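Local atomic coordinates of tRNA-splicing ligase RtcB (Thermus thermophilus, PDB entry 2EPG), a protein that probably joins RNA ends bearing 2',3'-cyclic phosphate or 3'-phosphate to 5'-hydroxyl ends, using GTP and manganese. Residues A[36-40]-A[41-45]. Residues are numbered along the deposited sequence; the frame is centred on the assembly and turned at random.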
loop_
_atom_site.group_PDB
_atom_site.type_symbol
_atom_site.label_atom_id
_atom_site.label_comp_id
_atom_site.label_asym_id
_atom_site.label_seq_id
_atom_site.Cartn_x
_atom_site.Cartn_y
_atom_site.Cartn_z
ATOM N N PHE A 36 15.934 0.434 -11.875
ATOM C CA PHE A 36 14.491 0.458 -12.099
ATOM C C PHE A 36 14.046 -0.713 -12.967
ATOM O O PHE A 36 14.808 -1.217 -13.794
ATOM C CB PHE A 36 14.014 1.794 -12.711
ATOM C CG PHE A 36 14.533 2.073 -14.097
ATOM C CD1 PHE A 36 15.776 2.673 -14.283
ATOM C CD2 PHE A 36 13.764 1.763 -15.215
ATOM C CE1 PHE A 36 16.249 2.963 -15.564
ATOM C CE2 PHE A 36 14.224 2.045 -16.505
ATOM C CZ PHE A 36 15.473 2.650 -16.682
ATOM N N PHE A 37 12.818 -1.167 -12.746
ATOM C CA PHE A 37 12.282 -2.289 -13.494
ATOM C C PHE A 37 11.301 -1.779 -14.542
ATOM O O PHE A 37 10.451 -0.936 -14.252
ATOM C CB PHE A 37 11.599 -3.281 -12.536
ATOM C CG PHE A 37 12.464 -3.694 -11.369
ATOM C CD1 PHE A 37 12.429 -2.988 -10.169
ATOM C CD2 PHE A 37 13.346 -4.760 -11.485
ATOM C CE1 PHE A 37 13.262 -3.337 -9.106
ATOM C CE2 PHE A 37 14.187 -5.120 -10.432
ATOM C CZ PHE A 37 14.148 -4.408 -9.239
ATOM N N ALA A 38 11.415 -2.277 -15.770
ATOM C CA ALA A 38 10.512 -1.822 -16.817
ATOM C C ALA A 38 10.470 -2.724 -18.042
ATOM O O ALA A 38 11.274 -3.638 -18.189
ATOM C CB ALA A 38 10.887 -0.413 -17.232
ATOM N N SER A 39 9.509 -2.447 -18.918
ATOM C CA SER A 39 9.313 -3.212 -20.153
ATOM C C SER A 39 9.951 -2.466 -21.299
ATOM O O SER A 39 10.322 -1.298 -21.159
ATOM C CB SER A 39 7.818 -3.354 -20.475
ATOM O OG SER A 39 7.160 -4.296 -19.642
ATOM N N LYS A 40 10.072 -3.137 -22.443
ATOM C CA LYS A 40 10.615 -2.478 -23.619
ATOM C C LYS A 40 9.586 -1.415 -23.958
ATOM O O LYS A 40 9.918 -0.337 -24.443
ATOM C CB LYS A 40 10.769 -3.462 -24.784
ATOM C CG LYS A 40 12.032 -4.307 -24.685
ATOM C CD LYS A 40 13.247 -3.396 -24.497
ATOM C CE LYS A 40 14.517 -4.169 -24.203
ATOM N NZ LYS A 40 15.595 -3.238 -23.759
ATOM N N GLU A 41 8.332 -1.733 -23.659
ATOM C CA GLU A 41 7.222 -0.832 -23.911
ATOM C C GLU A 41 7.137 0.283 -22.877
ATOM O O GLU A 41 6.843 1.428 -23.212
ATOM C CB GLU A 41 5.914 -1.621 -23.941
ATOM C CG GLU A 41 5.858 -2.665 -25.047
ATOM C CD GLU A 41 6.264 -2.108 -26.413
ATOM O OE1 GLU A 41 7.482 -1.968 -26.669
ATOM O OE2 GLU A 41 5.365 -1.800 -27.229
ATOM N N ILE A 42 7.394 -0.051 -21.616
ATOM C CA ILE A 42 7.351 0.949 -20.556
ATOM C C ILE A 42 8.457 1.984 -20.760
ATOM O O ILE A 42 8.249 3.175 -20.536
ATOM C CB ILE A 42 7.499 0.292 -19.162
ATOM C CG1 ILE A 42 6.266 -0.573 -18.876
ATOM C CG2 ILE A 42 7.670 1.359 -18.090
ATOM C CD1 ILE A 42 6.339 -1.363 -17.599
ATOM N N LEU A 43 9.626 1.526 -21.192
ATOM C CA LEU A 43 10.745 2.427 -21.434
ATOM C C LEU A 43 10.352 3.472 -22.456
ATOM O O LEU A 43 10.790 4.614 -22.384
ATOM C CB LEU A 43 11.949 1.658 -21.963
ATOM C CG LEU A 43 12.863 0.999 -20.946
ATOM C CD1 LEU A 43 13.903 0.170 -21.681
ATOM C CD2 LEU A 43 13.518 2.072 -20.091
ATOM N N LYS A 44 9.529 3.065 -23.417
ATOM C CA LYS A 44 9.075 3.967 -24.468
ATOM C C LYS A 44 8.216 5.047 -23.834
ATOM O O LYS A 44 8.230 6.201 -24.254
ATOM C CB LYS A 44 8.260 3.197 -25.516
ATOM C CG LYS A 44 8.092 3.932 -26.843
ATOM C CD LYS A 44 7.260 3.124 -27.837
ATOM C CE LYS A 44 7.254 3.763 -29.236
ATOM N NZ LYS A 44 6.627 5.124 -29.305
ATOM N N ASP A 45 7.479 4.657 -22.804
ATOM C CA ASP A 45 6.603 5.577 -22.103
ATOM C C ASP A 45 7.417 6.618 -21.327
ATOM O O ASP A 45 7.099 7.809 -21.341
ATOM C CB ASP A 45 5.706 4.791 -21.150
ATOM C CG ASP A 45 4.413 5.510 -20.844
ATOM O OD1 ASP A 45 4.469 6.682 -20.408
ATOM O OD2 ASP A 45 3.341 4.898 -21.040
#
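The ring of Phe36 presents its edge to Leu43, whose CD2 methyl lies in the ring plane 3.7 Å from CE2, the two side chains crossing at about a right angle. Other aromatic rings join it: Phe14 packs edge-to-face, and Tyr22 also meets the ring. With CG between the backbone N and the carbonyl carbon (chi1 65°), the ring edge of Phe36 is brought to Leu43, whose branched apolar end suits it. Two residues on, Ala38, in the link between strand and helix, is small enough for its CB to lie 3.8 Å from Ile42 CG2. The other branch of Ile42 runs beside Ser39, CG1 lying 3.6 Å from Ser39 CB. The first turn is closed by Leu43 N, which donates to Ser39 O at 2.9 Å, nearly straight at 161°. Small, polar Ser39 fits a buried site where OG has a weak hydrogen bond to Glu465, while the long chain of exposed Lys40, bent at chi2, lets NZ reach Tyr22 OH in a hydrogen bond. The contact is the junction where strand 34-37, flanked by antiparallel 21-24 and parallel 70-73, passes into helix 40-48, with Ser39 and Ile42 packing on Ala466 of helix 462-470.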